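Local coordinates for aromatic-amino-acid:2-oxoglutarate transaminase (Candida albicans, PDB 6HND), which probably transfers amino groups between aromatic amino acids, or 2-aminoadipate, and 2-oxo acids with the help of pyridoxal 5'-phosphate, at residues A205-I210 with M475-E480; G181-V186 with P236-P241; K264-L269 with P322-L327; L7-A12 with F177-D182; T287-E292 with N405-K410. All coordinates share one frame; numbering follows the deposited sequence.

How the interactions relate
Interactions 1, 2 and 4 lie around the neighbouring strands 204-208 and 183-187 of the large mixed sheet of this aminotransferase and the loop leading into the latter, whereas interactions 3 and 5 lie apart from them. Interactions 1 and 2, with centres 13 Å apart, are joined by probable backbone hydrogen bonds between Val206, Val208 and Val186. Interaction 4 ends on Gly181 and Asp182, where interaction 2 begins, and their centres are 12 Å apart. Interaction 5 lies across the chain, its centre 40 Å from that of interaction 4. The cofactor is about 10 Å from the side chain of Tyr406 in interaction 5, and about 13 Å from those of Val477 and Tyr324.

Interaction 1 (A205-I210 with M475-E480); sequences AVPVKI and MTVDLE
Val477 meets Ala205 and Pro207 carbon to carbon, a loop residue leaning on an outermost strand of the large sheet. Its CG1 methyl touches Ala205 CB at 3.5 Å, with the carbonyl O of Ala205 beside the methyl as well, while Val477 CB lies 4.0 Å from Pro207 CB. The first torsion explains the division of labour: with CG1 anti to the backbone N (chi1 175°), that methyl reaches over Ala205 and also comes near the Pro207 ring. The other methyl, CG2, packs against Val186 on the adjoining strand, so one branched residue spans two strands. Pro207 suits this position because its ring gives the valine a rigid apolar surface, and small Ala205 lets the methyl come close. At the margin, Pro207 CG approaches Asp478 CB at 4.5 Å, a contact of carbon with carbon only.

The polar end of Asp478 is used within its own loop and helix. Asp478 occupies the N-cap of helix 479-482, and its OD1 accepts from the backbone N of Phe481, which also packs on Pro207. With neither hydrogen bond nor ion pair between the two segments, the contact depends on the fit of rigid ring against branched side chain and on the exclusion of water.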
# COMPACT_ATOMS: atom_id res chain seq x y z
N ALA B 205 -11.71 18.37 12.01
CA ALA B 205 -13.01 17.96 11.43
C ALA B 205 -14.12 18.79 12.09
O ALA B 205 -14.26 18.76 13.32
CB ALA B 205 -13.23 16.49 11.65
N VAL B 206 -14.88 19.51 11.27
CA VAL B 206 -16.10 20.25 11.71
C VAL B 206 -17.30 19.52 11.11
O VAL B 206 -17.36 19.30 9.90
CB VAL B 206 -16.01 21.73 11.31
CG1 VAL B 206 -17.36 22.40 11.24
CG2 VAL B 206 -15.05 22.45 12.26
N PRO B 207 -18.24 19.07 11.98
CA PRO B 207 -19.39 18.30 11.54
C PRO B 207 -20.43 19.14 10.80
O PRO B 207 -20.69 20.25 11.20
CB PRO B 207 -19.94 17.77 12.87
CG PRO B 207 -19.62 18.87 13.86
CD PRO B 207 -18.25 19.36 13.42
N VAL B 208 -20.99 18.61 9.72
CA VAL B 208 -22.05 19.23 8.88
C VAL B 208 -23.32 18.41 9.11
O VAL B 208 -23.31 17.20 8.77
CB VAL B 208 -21.63 19.26 7.39
CG1 VAL B 208 -22.81 19.52 6.47
CG2 VAL B 208 -20.52 20.26 7.11
N LYS B 209 -24.37 19.03 9.65
CA LYS B 209 -25.62 18.33 10.05
C LYS B 209 -26.24 17.63 8.85
O LYS B 209 -26.19 18.14 7.73
CB LYS B 209 -26.65 19.28 10.66
CG LYS B 209 -26.20 20.02 11.92
CD LYS B 209 -27.34 20.66 12.70
CE LYS B 209 -26.84 21.65 13.75
NZ LYS B 209 -27.96 22.11 14.60
N ILE B 210 -26.79 16.45 9.10
CA ILE B 210 -27.56 15.66 8.10
C ILE B 210 -29.03 15.84 8.42
O ILE B 210 -29.41 15.77 9.59
CB ILE B 210 -27.13 14.20 8.14
CG1 ILE B 210 -25.80 14.01 7.40
CG2 ILE B 210 -28.23 13.31 7.59
CD1 ILE B 210 -25.18 12.68 7.65
N MET B 475 -20.40 6.56 14.61
CA MET B 475 -19.95 7.01 13.26
C MET B 475 -20.01 8.53 13.16
O MET B 475 -20.22 9.04 12.04
CB MET B 475 -20.78 6.35 12.18
CG MET B 475 -20.42 4.88 12.03
SD MET B 475 -21.52 4.05 10.86
CE MET B 475 -23.09 4.35 11.67
N THR B 476 -19.72 9.20 14.27
CA THR B 476 -19.87 10.66 14.43
C THR B 476 -18.51 11.32 14.30
O THR B 476 -17.52 10.70 14.68
CB THR B 476 -20.50 11.03 15.78
OG1 THR B 476 -19.75 10.42 16.83
CG2 THR B 476 -21.95 10.59 15.84
N VAL B 477 -18.49 12.55 13.78
CA VAL B 477 -17.32 13.47 13.89
C VAL B 477 -17.22 13.92 15.35
O VAL B 477 -16.12 13.85 15.91
CB VAL B 477 -17.47 14.63 12.91
CG1 VAL B 477 -16.34 15.65 13.10
CG2 VAL B 477 -17.54 14.10 11.48
N ASP B 478 -18.35 14.30 15.95
CA ASP B 478 -18.45 14.83 17.33
C ASP B 478 -19.75 14.30 17.95
O ASP B 478 -20.84 14.66 17.48
CB ASP B 478 -18.40 16.36 17.34
CG ASP B 478 -18.20 16.95 18.73
OD1 ASP B 478 -19.12 16.84 19.57
OD2 ASP B 478 -17.12 17.51 18.97
N LEU B 479 -19.61 13.52 19.01
CA LEU B 479 -20.71 12.80 19.67
C LEU B 479 -21.68 13.81 20.29
O LEU B 479 -22.88 13.66 20.04
CB LEU B 479 -20.11 11.85 20.70
CG LEU B 479 -21.10 10.87 21.34
CD1 LEU B 479 -22.05 10.31 20.29
CD2 LEU B 479 -20.37 9.75 22.07
N GLU B 480 -21.19 14.79 21.05
CA GLU B 480 -22.07 15.80 21.72
C GLU B 480 -22.89 16.50 20.64
O GLU B 480 -24.13 16.63 20.79
CB GLU B 480 -21.25 16.80 22.54
CG GLU B 480 -21.28 16.52 24.04
CD GLU B 480 -22.68 16.55 24.66
OE1 GLU B 480 -23.00 15.59 25.38
OE2 GLU B 480 -23.45 17.51 24.37

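Interaction 2 (G181-V186 with P236-P241); sequences GDVILV and PNLPKP
Leu185 and Pro241 form the tight half of this contact. The proline CB sits 3.5 Å from both Leu185 CG and CD1, closer than carbons usually approach, and Pro241 CG lies 3.6 Å from CD1. Leucine can do this because CG stands anti to its carbonyl carbon (chi1 -63°), carrying the branched end to the proline ring although its CB does not point there. Trp231 of helix 231-234 packs on both residues, closing a buried apolar cluster.

Val183 links this half to the looser one. Its CG1 is 4.2 Å from Pro241 CB, and CG2 spreads to Leu238 CB at 4.0 Å and to the exposed Pro239 ring, whose CG also approaches Gly181 O at 3.4 Å. On this outer side a water accepts from Val183 N, 2.9 Å away, and donates to Lys240 O, bridging the strand start to the loop. Lys240 points its ammonium elsewhere, to a salt bridge with Glu232. Gly181 tolerates a positive phi of 96° that would press a side chain against the preceding carbonyl.

Prolines, which lack a backbone N-H, fit a segment that meets the strand mostly by carbon contacts; the polar link between the segments is made by water, with apolar burial holding the inner end.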
# COMPACT_ATOMS: atom_id res chain seq x y z
N GLY B 181 -3.42 22.57 10.81
CA GLY B 181 -4.26 23.70 11.24
C GLY B 181 -5.48 23.92 10.35
O GLY B 181 -6.38 24.67 10.76
N ASP B 182 -5.53 23.33 9.16
CA ASP B 182 -6.70 23.53 8.26
C ASP B 182 -7.94 22.87 8.87
O ASP B 182 -7.84 22.01 9.77
CB ASP B 182 -6.40 23.02 6.86
CG ASP B 182 -5.43 23.89 6.09
OD1 ASP B 182 -5.07 24.97 6.62
OD2 ASP B 182 -5.10 23.51 4.94
N VAL B 183 -9.10 23.32 8.42
CA VAL B 183 -10.42 22.75 8.81
C VAL B 183 -10.96 21.94 7.62
O VAL B 183 -10.91 22.45 6.49
CB VAL B 183 -11.39 23.87 9.24
CG1 VAL B 183 -12.81 23.37 9.44
CG2 VAL B 183 -10.87 24.55 10.49
N ILE B 184 -11.45 20.73 7.85
CA ILE B 184 -12.26 20.02 6.83
C ILE B 184 -13.66 19.84 7.38
O ILE B 184 -13.82 19.47 8.58
CB ILE B 184 -11.64 18.69 6.35
CG1 ILE B 184 -12.51 18.09 5.24
CG2 ILE B 184 -11.41 17.74 7.50
CD1 ILE B 184 -11.82 17.14 4.32
N LEU B 185 -14.62 20.15 6.53
CA LEU B 185 -16.07 19.96 6.76
C LEU B 185 -16.37 18.49 6.50
O LEU B 185 -16.09 18.02 5.37
CB LEU B 185 -16.82 20.83 5.75
CG LEU B 185 -16.58 22.31 5.92
CD1 LEU B 185 -17.03 23.06 4.68
CD2 LEU B 185 -17.30 22.80 7.17
N VAL B 186 -16.93 17.80 7.50
CA VAL B 186 -17.27 16.36 7.38
C VAL B 186 -18.74 16.18 7.76
O VAL B 186 -19.18 16.77 8.77
CB VAL B 186 -16.31 15.53 8.25
CG1 VAL B 186 -16.66 14.06 8.22
CG2 VAL B 186 -14.86 15.73 7.84
N PRO B 236 -15.28 30.86 16.18
CA PRO B 236 -14.44 32.06 16.20
C PRO B 236 -12.92 31.80 16.16
O PRO B 236 -12.20 32.69 15.73
CB PRO B 236 -14.83 32.79 17.50
CG PRO B 236 -15.52 31.73 18.35
CD PRO B 236 -16.18 30.79 17.35
N ASN B 237 -12.46 30.61 16.58
CA ASN B 237 -11.00 30.36 16.74
C ASN B 237 -10.46 29.44 15.63
O ASN B 237 -9.24 29.17 15.68
CB ASN B 237 -10.71 29.86 18.15
CG ASN B 237 -11.05 30.92 19.18
OD1 ASN B 237 -11.83 30.68 20.10
ND2 ASN B 237 -10.52 32.12 18.99
N LEU B 238 -11.29 29.06 14.64
CA LEU B 238 -10.93 28.16 13.52
C LEU B 238 -10.87 28.95 12.21
O LEU B 238 -11.70 29.83 11.95
CB LEU B 238 -11.98 27.05 13.39
CG LEU B 238 -12.05 26.02 14.52
CD1 LEU B 238 -13.06 24.94 14.17
CD2 LEU B 238 -10.69 25.38 14.84
N PRO B 239 -9.91 28.63 11.32
CA PRO B 239 -9.89 29.22 9.98
C PRO B 239 -11.12 28.76 9.19
O PRO B 239 -11.78 27.81 9.61
CB PRO B 239 -8.58 28.69 9.37
CG PRO B 239 -8.31 27.41 10.14
CD PRO B 239 -8.83 27.66 11.53
N LYS B 240 -11.38 29.41 8.07
CA LYS B 240 -12.50 29.07 7.16
C LYS B 240 -12.18 27.71 6.59
O LYS B 240 -11.01 27.36 6.44
CB LYS B 240 -12.68 30.08 6.02
CG LYS B 240 -12.64 31.56 6.40
CD LYS B 240 -13.90 32.14 7.03
CE LYS B 240 -14.18 33.56 6.55
NZ LYS B 240 -14.96 34.35 7.52
N PRO B 241 -13.17 26.85 6.32
CA PRO B 241 -12.88 25.51 5.87
C PRO B 241 -12.06 25.55 4.57
O PRO B 241 -12.23 26.45 3.75
CB PRO B 241 -14.25 24.85 5.74
CG PRO B 241 -15.21 25.98 5.70
CD PRO B 241 -14.60 27.06 6.56
O HOH W 1 -8.85 25.71 6.81

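Interaction 3 (K264-L269 with P322-L327); sequences KKIYDL and PSYLEL
A loop shaped by an ST turn presents Tyr324 and Leu327 to Lys264, Ile266 and Tyr267 of helix 260-272. In the turn Ser323 OG accepts from Leu325 N at 2.9 Å, and Glu326 OE2 accepts from Ser323 N. Leu327 CB lies over a face of the Tyr267 ring, a CH-pi contact 4.2 Å from the centroid and 19° off the normal, and Leu327 O stands over one face toward the rim. With CG anti to its backbone N (chi1 -175°), Tyr267 directs its ring toward Leu327, and bonds of its hydroxyl to Asp328 and Thr329 fix the far end. Further along Leu327, CD1 touches Lys264 N at 3.7 Å, and CD2 meets the aliphatic start of the lysine. The hydroxyl end of Tyr324 lies against Ile266, OH nearest CB at 3.1 Å and CE1 3.7 Å from CG2, while OH pairs with Gln258. A tyrosine suits this place, pairing a flat apolar body with a polar tip. Beyond the pair, helix 221-229 packs on Ile266, and strand 333-338 touches Tyr324 and Leu325.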
# COMPACT_ATOMS: atom_id res chain seq x y z
N LYS B 264 -25.31 20.99 -7.41
CA LYS B 264 -24.98 22.28 -8.05
C LYS B 264 -24.85 23.33 -6.96
O LYS B 264 -23.94 24.14 -7.07
CB LYS B 264 -26.00 22.67 -9.12
CG LYS B 264 -26.01 21.74 -10.32
CD LYS B 264 -26.68 22.31 -11.56
CE LYS B 264 -27.16 21.22 -12.50
NZ LYS B 264 -27.42 21.76 -13.85
N LYS B 265 -25.72 23.29 -5.95
CA LYS B 265 -25.70 24.30 -4.86
C LYS B 265 -24.45 24.11 -3.99
O LYS B 265 -23.88 25.11 -3.60
CB LYS B 265 -26.99 24.24 -4.04
CG LYS B 265 -28.26 24.52 -4.82
CD LYS B 265 -29.38 24.93 -3.90
CE LYS B 265 -30.66 24.15 -4.12
NZ LYS B 265 -31.29 24.51 -5.41
N ILE B 266 -24.07 22.88 -3.66
CA ILE B 266 -22.84 22.57 -2.87
C ILE B 266 -21.63 23.06 -3.67
O ILE B 266 -20.79 23.72 -3.08
CB ILE B 266 -22.74 21.06 -2.56
CG1 ILE B 266 -23.86 20.56 -1.65
CG2 ILE B 266 -21.36 20.72 -1.98
CD1 ILE B 266 -23.90 21.22 -0.28
N TYR B 267 -21.57 22.77 -4.98
CA TYR B 267 -20.44 23.18 -5.85
C TYR B 267 -20.33 24.71 -5.86
O TYR B 267 -19.19 25.26 -5.66
CB TYR B 267 -20.58 22.63 -7.27
CG TYR B 267 -19.37 22.95 -8.11
CD1 TYR B 267 -18.21 22.23 -7.96
CD2 TYR B 267 -19.37 24.00 -9.01
CE1 TYR B 267 -17.06 22.54 -8.69
CE2 TYR B 267 -18.25 24.30 -9.76
CZ TYR B 267 -17.09 23.58 -9.59
OH TYR B 267 -15.96 23.85 -10.29
N ASP B 268 -21.47 25.38 -6.02
CA ASP B 268 -21.54 26.87 -6.09
C ASP B 268 -21.01 27.43 -4.77
O ASP B 268 -20.29 28.44 -4.82
CB ASP B 268 -22.95 27.37 -6.42
CG ASP B 268 -23.32 27.21 -7.89
OD1 ASP B 268 -22.43 26.85 -8.69
OD2 ASP B 268 -24.50 27.42 -8.22
N LEU B 269 -21.34 26.79 -3.65
CA LEU B 269 -20.81 27.21 -2.32
C LEU B 269 -19.31 26.89 -2.24
O LEU B 269 -18.57 27.66 -1.61
CB LEU B 269 -21.57 26.51 -1.20
CG LEU B 269 -23.00 27.02 -0.99
CD1 LEU B 269 -23.83 25.98 -0.23
CD2 LEU B 269 -22.97 28.36 -0.27
N PRO B 322 -25.14 12.24 -11.34
CA PRO B 322 -23.86 12.84 -11.68
C PRO B 322 -22.90 13.05 -10.51
O PRO B 322 -23.36 13.39 -9.43
CB PRO B 322 -24.25 14.21 -12.24
CG PRO B 322 -25.60 13.96 -12.88
CD PRO B 322 -26.26 13.01 -11.92
N SER B 323 -21.61 12.84 -10.79
CA SER B 323 -20.45 13.14 -9.92
C SER B 323 -20.24 14.66 -9.88
O SER B 323 -20.52 15.33 -10.89
CB SER B 323 -19.19 12.42 -10.42
OG SER B 323 -17.99 12.92 -9.83
N TYR B 324 -19.72 15.15 -8.76
CA TYR B 324 -19.13 16.51 -8.63
C TYR B 324 -18.11 16.78 -9.75
O TYR B 324 -17.91 17.97 -10.05
CB TYR B 324 -18.57 16.71 -7.22
CG TYR B 324 -19.64 17.06 -6.20
CD1 TYR B 324 -20.07 18.38 -6.05
CD2 TYR B 324 -20.26 16.09 -5.43
CE1 TYR B 324 -21.03 18.73 -5.12
CE2 TYR B 324 -21.24 16.42 -4.50
CZ TYR B 324 -21.63 17.74 -4.36
OH TYR B 324 -22.61 18.09 -3.48
N LEU B 325 -17.48 15.77 -10.33
CA LEU B 325 -16.52 15.94 -11.47
C LEU B 325 -17.25 16.62 -12.63
O LEU B 325 -16.61 17.37 -13.40
CB LEU B 325 -15.98 14.58 -11.94
CG LEU B 325 -14.97 13.84 -11.05
CD1 LEU B 325 -14.57 12.52 -11.70
CD2 LEU B 325 -13.73 14.68 -10.74
N GLU B 326 -18.54 16.30 -12.78
CA GLU B 326 -19.35 16.71 -13.95
C GLU B 326 -19.68 18.20 -13.81
O GLU B 326 -19.98 18.79 -14.83
CB GLU B 326 -20.58 15.81 -14.08
CG GLU B 326 -20.18 14.40 -14.47
CD GLU B 326 -21.27 13.35 -14.42
OE1 GLU B 326 -22.15 13.41 -15.24
OE2 GLU B 326 -21.18 12.44 -13.57
N LEU B 327 -19.58 18.76 -12.60
CA LEU B 327 -19.82 20.19 -12.32
C LEU B 327 -18.51 20.97 -12.35
O LEU B 327 -18.56 22.19 -12.58
CB LEU B 327 -20.47 20.32 -10.94
CG LEU B 327 -21.76 19.52 -10.77
CD1 LEU B 327 -22.39 19.81 -9.43
CD2 LEU B 327 -22.73 19.85 -11.90

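Interaction 4 (L7-A12 with F177-D182); sequences LISKRA and FLDDGD
The Phe177 ring takes the carbonyl O of Leu7 at its edge, in the ring plane, 3.6 Å from CD1, and Leu7 CB packs beside the same carbon. The second flat group, the Arg11 guanidinium, meets Leu178 O at its own edge near the plane; NH2 donates there with a bent N-H...O angle of 134°, though the modelled length of 2.5 Å is doubtfully short. Asp179 CA and Asp180 N approach that guanidinium obliquely. A bend at chi3 (48°) brings the guanidinium to Leu178 O, while NE makes a salt bridge with Asp175 and NH1 bonds to Ala201 O.

The third flat group, the carboxylate of Asp179, lies across the first turn of helix 10-14. Its OD2 accepts from Lys10 N at 2.8 Å and OD1 from Arg11 N at 3.1 Å, each through the syn lone pair. An aspartate fits well, since both oxygens accept amide hydrogens at a helix start, where the helix dipole probably favours its negative charge. Ser9 is the N-cap: its OG accepts from Ala12 N at 3.1 Å and also bonds to Asp175 O. Asp182 OD2 in turn accepts from Asp179 N, steadying the type II turn.

The loop leaves helix 166-177 and enters strand 183-187, so the N-terminal segment is pinned to that connection. Strand 276-280 and helix 356-369 pack on the Phe177 ring, and Lys242 bonds to the carbonyl oxygens of Leu7 and Phe177.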
# COMPACT_ATOMS: atom_id res chain seq x y z
N LEU B 7 -5.18 25.41 -3.93
CA LEU B 7 -5.82 24.53 -2.91
C LEU B 7 -4.85 23.43 -2.47
O LEU B 7 -5.05 22.82 -1.41
CB LEU B 7 -7.11 23.92 -3.48
CG LEU B 7 -8.28 24.87 -3.78
CD1 LEU B 7 -9.29 24.19 -4.69
CD2 LEU B 7 -8.95 25.34 -2.52
N ILE B 8 -3.81 23.15 -3.24
CA ILE B 8 -2.81 22.11 -2.86
C ILE B 8 -2.09 22.54 -1.57
O ILE B 8 -1.69 23.70 -1.45
CB ILE B 8 -1.89 21.79 -4.04
CG1 ILE B 8 -2.72 21.19 -5.17
CG2 ILE B 8 -0.76 20.87 -3.61
CD1 ILE B 8 -1.94 20.95 -6.44
N SER B 9 -2.06 21.66 -0.57
CA SER B 9 -1.33 21.85 0.71
C SER B 9 0.14 22.18 0.40
O SER B 9 0.71 21.61 -0.55
CB SER B 9 -1.44 20.64 1.60
OG SER B 9 -0.83 19.50 1.02
N LYS B 10 0.70 23.09 1.20
CA LYS B 10 2.14 23.44 1.23
C LYS B 10 2.95 22.16 1.42
O LYS B 10 3.93 22.03 0.70
CB LYS B 10 2.43 24.43 2.36
CG LYS B 10 1.50 25.63 2.43
CD LYS B 10 2.15 26.93 2.83
CE LYS B 10 3.19 27.39 1.82
NZ LYS B 10 2.88 28.74 1.30
N ARG B 11 2.50 21.28 2.32
CA ARG B 11 3.17 19.99 2.61
C ARG B 11 3.27 19.14 1.34
O ARG B 11 4.38 18.76 0.99
CB ARG B 11 2.44 19.24 3.74
CG ARG B 11 3.15 17.97 4.21
CD ARG B 11 2.34 17.15 5.19
NE ARG B 11 0.98 16.97 4.70
CZ ARG B 11 -0.11 17.47 5.27
NH1 ARG B 11 -0.03 18.18 6.37
NH2 ARG B 11 -1.28 17.25 4.71
N ALA B 12 2.15 18.88 0.67
CA ALA B 12 2.18 18.05 -0.56
C ALA B 12 2.89 18.78 -1.71
O ALA B 12 3.51 18.11 -2.52
CB ALA B 12 0.78 17.62 -0.94
N PHE B 177 -4.84 18.19 0.12
CA PHE B 177 -5.64 19.42 0.35
C PHE B 177 -5.44 20.04 1.75
O PHE B 177 -5.67 21.24 1.86
CB PHE B 177 -7.13 19.22 0.05
CG PHE B 177 -7.46 19.04 -1.41
CD1 PHE B 177 -7.06 19.96 -2.35
CD2 PHE B 177 -8.24 17.97 -1.83
CE1 PHE B 177 -7.35 19.77 -3.69
CE2 PHE B 177 -8.57 17.80 -3.17
CZ PHE B 177 -8.11 18.69 -4.10
N LEU B 178 -5.04 19.29 2.78
CA LEU B 178 -5.07 19.83 4.17
C LEU B 178 -3.66 20.02 4.74
O LEU B 178 -2.95 19.05 4.94
CB LEU B 178 -5.89 18.88 5.05
CG LEU B 178 -7.32 18.64 4.61
CD1 LEU B 178 -7.97 17.60 5.51
CD2 LEU B 178 -8.12 19.93 4.61
N ASP B 179 -3.29 21.24 5.06
CA ASP B 179 -2.08 21.54 5.88
C ASP B 179 -2.46 21.44 7.34
O ASP B 179 -3.68 21.44 7.65
CB ASP B 179 -1.53 22.94 5.57
CG ASP B 179 -0.64 22.92 4.34
OD1 ASP B 179 0.25 22.03 4.29
OD2 ASP B 179 -0.85 23.77 3.45
N ASP B 180 -1.45 21.38 8.19
CA ASP B 180 -1.56 21.44 9.67
C ASP B 180 -2.35 22.70 10.04
O ASP B 180 -1.97 23.77 9.58
CB ASP B 180 -0.16 21.43 10.30
CG ASP B 180 -0.13 20.64 11.59
OD1 ASP B 180 -0.46 21.24 12.63
OD2 ASP B 180 0.17 19.41 11.52
N GLY B 181 -3.42 22.57 10.81
CA GLY B 181 -4.26 23.70 11.24
C GLY B 181 -5.48 23.92 10.35
O GLY B 181 -6.38 24.67 10.76
N ASP B 182 -5.53 23.33 9.16
CA ASP B 182 -6.70 23.53 8.26
C ASP B 182 -7.94 22.87 8.87
O ASP B 182 -7.84 22.01 9.77
CB ASP B 182 -6.40 23.02 6.86
CG ASP B 182 -5.43 23.89 6.09
OD1 ASP B 182 -5.07 24.97 6.62
OD2 ASP B 182 -5.10 23.51 4.94

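Interaction 5 (T287-E292 with N405-K410); sequences TLPKYE and NYSYRK
Leu288 and Ser407 bring their CA atoms to 5.3 Å where an irregular, largely extended loop passes along a turn of helix 392-418. Residues 405-410 keep regular helical bonds, whereas 287-292 has no regular structure and offers Leu288 O and Pro289 O as acceptors.

Leu288 sets its CD2 against the helix backbone, 3.8 Å from Ser407 N and 4.1 Å from Tyr406 CB. Tyr406 turns its ring toward the partner subunit, stacking with Phe50 of that second chain. Leu288 CB rests on Lys410 CE at 3.9 Å, so the lysine's aliphatic chain serves as apolar surface. Lys410 leaves the helix with CG anti to the backbone N (chi1 179°) and then bends at chi2 and chi3, which brings NZ to Pro289 O at 3.0 Å. That donor is tilted 18° from the carbonyl plane. A water within bonding distance of both NZ and Leu288 O lies beside it. Pro289 CD lies 3.6 Å from Ser407 OG; a second water is within bonding distance of that hydroxyl, Pro289 O and Ser407 O, though it need not bond to all at once. A small serine suits a place where the loop comes so near.

NZ also forms a salt bridge with Asp432, whose other oxygen accepts from Tyr291 N. Buried Lys410 probably keeps its charge, its ammonium meeting carboxylate and carbonyl, and the lysine ties the loop and Asp432 to the helix.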
# COMPACT_ATOMS: atom_id res chain seq x y z
N THR B 287 -27.32 1.62 -7.97
CA THR B 287 -28.53 2.48 -7.88
C THR B 287 -29.70 1.54 -7.57
O THR B 287 -29.73 0.45 -8.15
CB THR B 287 -28.74 3.32 -9.15
OG1 THR B 287 -28.87 2.40 -10.25
CG2 THR B 287 -27.60 4.28 -9.42
N LEU B 288 -30.59 1.94 -6.66
CA LEU B 288 -31.68 1.06 -6.17
C LEU B 288 -33.01 1.76 -6.42
O LEU B 288 -33.20 2.87 -5.94
CB LEU B 288 -31.48 0.79 -4.67
CG LEU B 288 -30.09 0.35 -4.24
CD1 LEU B 288 -30.01 0.26 -2.73
CD2 LEU B 288 -29.71 -0.97 -4.88
N PRO B 289 -33.95 1.14 -7.17
CA PRO B 289 -35.29 1.69 -7.33
C PRO B 289 -36.01 1.75 -5.98
O PRO B 289 -35.67 0.95 -5.08
CB PRO B 289 -36.05 0.77 -8.29
CG PRO B 289 -35.08 -0.33 -8.68
CD PRO B 289 -33.80 -0.13 -7.88
N LYS B 290 -36.95 2.70 -5.83
CA LYS B 290 -37.66 2.91 -4.54
C LYS B 290 -38.45 1.63 -4.18
O LYS B 290 -38.83 0.86 -5.09
CB LYS B 290 -38.46 4.21 -4.54
CG LYS B 290 -39.83 4.23 -5.19
CD LYS B 290 -40.73 5.30 -4.57
CE LYS B 290 -41.59 6.04 -5.58
NZ LYS B 290 -42.53 5.15 -6.29
N TYR B 291 -38.60 1.37 -2.90
CA TYR B 291 -39.19 0.12 -2.38
C TYR B 291 -40.54 -0.16 -3.05
O TYR B 291 -41.40 0.74 -3.14
CB TYR B 291 -39.39 0.19 -0.87
CG TYR B 291 -40.19 -0.96 -0.32
CD1 TYR B 291 -39.56 -2.15 -0.00
CD2 TYR B 291 -41.56 -0.87 -0.13
CE1 TYR B 291 -40.28 -3.23 0.49
CE2 TYR B 291 -42.29 -1.93 0.39
CZ TYR B 291 -41.64 -3.12 0.67
OH TYR B 291 -42.33 -4.19 1.15
N GLU B 292 -40.72 -1.41 -3.49
CA GLU B 292 -42.05 -2.01 -3.72
C GLU B 292 -42.05 -3.44 -3.14
O GLU B 292 -40.97 -4.07 -3.10
CB GLU B 292 -42.38 -1.84 -5.20
CG GLU B 292 -41.73 -2.82 -6.14
CD GLU B 292 -42.32 -2.72 -7.54
OE1 GLU B 292 -42.28 -1.59 -8.12
OE2 GLU B 292 -42.89 -3.72 -8.03
N ASN B 405 -29.19 -7.83 -7.58
CA ASN B 405 -29.04 -8.56 -6.28
C ASN B 405 -29.30 -7.59 -5.12
O ASN B 405 -30.14 -7.90 -4.24
CB ASN B 405 -27.64 -9.14 -6.08
CG ASN B 405 -27.57 -10.64 -6.29
OD1 ASN B 405 -27.64 -11.40 -5.32
ND2 ASN B 405 -27.37 -11.05 -7.53
N TYR B 406 -28.55 -6.48 -5.11
CA TYR B 406 -28.58 -5.44 -4.06
C TYR B 406 -30.00 -4.88 -3.97
O TYR B 406 -30.49 -4.70 -2.84
CB TYR B 406 -27.51 -4.38 -4.33
CG TYR B 406 -26.16 -4.73 -3.76
CD1 TYR B 406 -25.90 -4.58 -2.41
CD2 TYR B 406 -25.15 -5.25 -4.54
CE1 TYR B 406 -24.68 -4.92 -1.86
CE2 TYR B 406 -23.91 -5.59 -4.01
CZ TYR B 406 -23.67 -5.41 -2.67
OH TYR B 406 -22.47 -5.73 -2.12
N SER B 407 -30.63 -4.62 -5.12
CA SER B 407 -32.01 -4.10 -5.21
C SER B 407 -32.94 -5.09 -4.51
O SER B 407 -33.76 -4.64 -3.69
CB SER B 407 -32.44 -3.84 -6.62
OG SER B 407 -33.83 -3.49 -6.66
N TYR B 408 -32.85 -6.37 -4.84
CA TYR B 408 -33.73 -7.40 -4.23
C TYR B 408 -33.43 -7.43 -2.73
O TYR B 408 -34.41 -7.42 -1.93
CB TYR B 408 -33.57 -8.76 -4.92
CG TYR B 408 -34.47 -9.84 -4.39
CD1 TYR B 408 -35.84 -9.80 -4.59
CD2 TYR B 408 -33.96 -10.93 -3.69
CE1 TYR B 408 -36.69 -10.78 -4.10
CE2 TYR B 408 -34.79 -11.92 -3.20
CZ TYR B 408 -36.16 -11.85 -3.40
OH TYR B 408 -37.00 -12.82 -2.94
N ARG B 409 -32.14 -7.44 -2.34
CA ARG B 409 -31.71 -7.57 -0.93
C ARG B 409 -32.28 -6.39 -0.13
O ARG B 409 -32.91 -6.63 0.93
CB ARG B 409 -30.18 -7.64 -0.81
CG ARG B 409 -29.60 -9.03 -1.06
CD ARG B 409 -28.12 -8.97 -1.36
NE ARG B 409 -27.55 -10.30 -1.40
CZ ARG B 409 -26.90 -10.87 -0.41
NH1 ARG B 409 -26.64 -10.19 0.70
NH2 ARG B 409 -26.49 -12.12 -0.53
N LYS B 410 -32.15 -5.17 -0.64
CA LYS B 410 -32.60 -3.96 0.10
C LYS B 410 -34.12 -4.05 0.36
O LYS B 410 -34.55 -3.77 1.51
CB LYS B 410 -32.25 -2.67 -0.63
CG LYS B 410 -32.71 -1.41 0.09
CD LYS B 410 -34.04 -0.91 -0.41
CE LYS B 410 -33.92 -0.19 -1.74
NZ LYS B 410 -35.21 0.44 -2.12
O HOH W 2 -34.42 3.30 -3.39
O HOH W 3 -34.67 -1.86 -4.87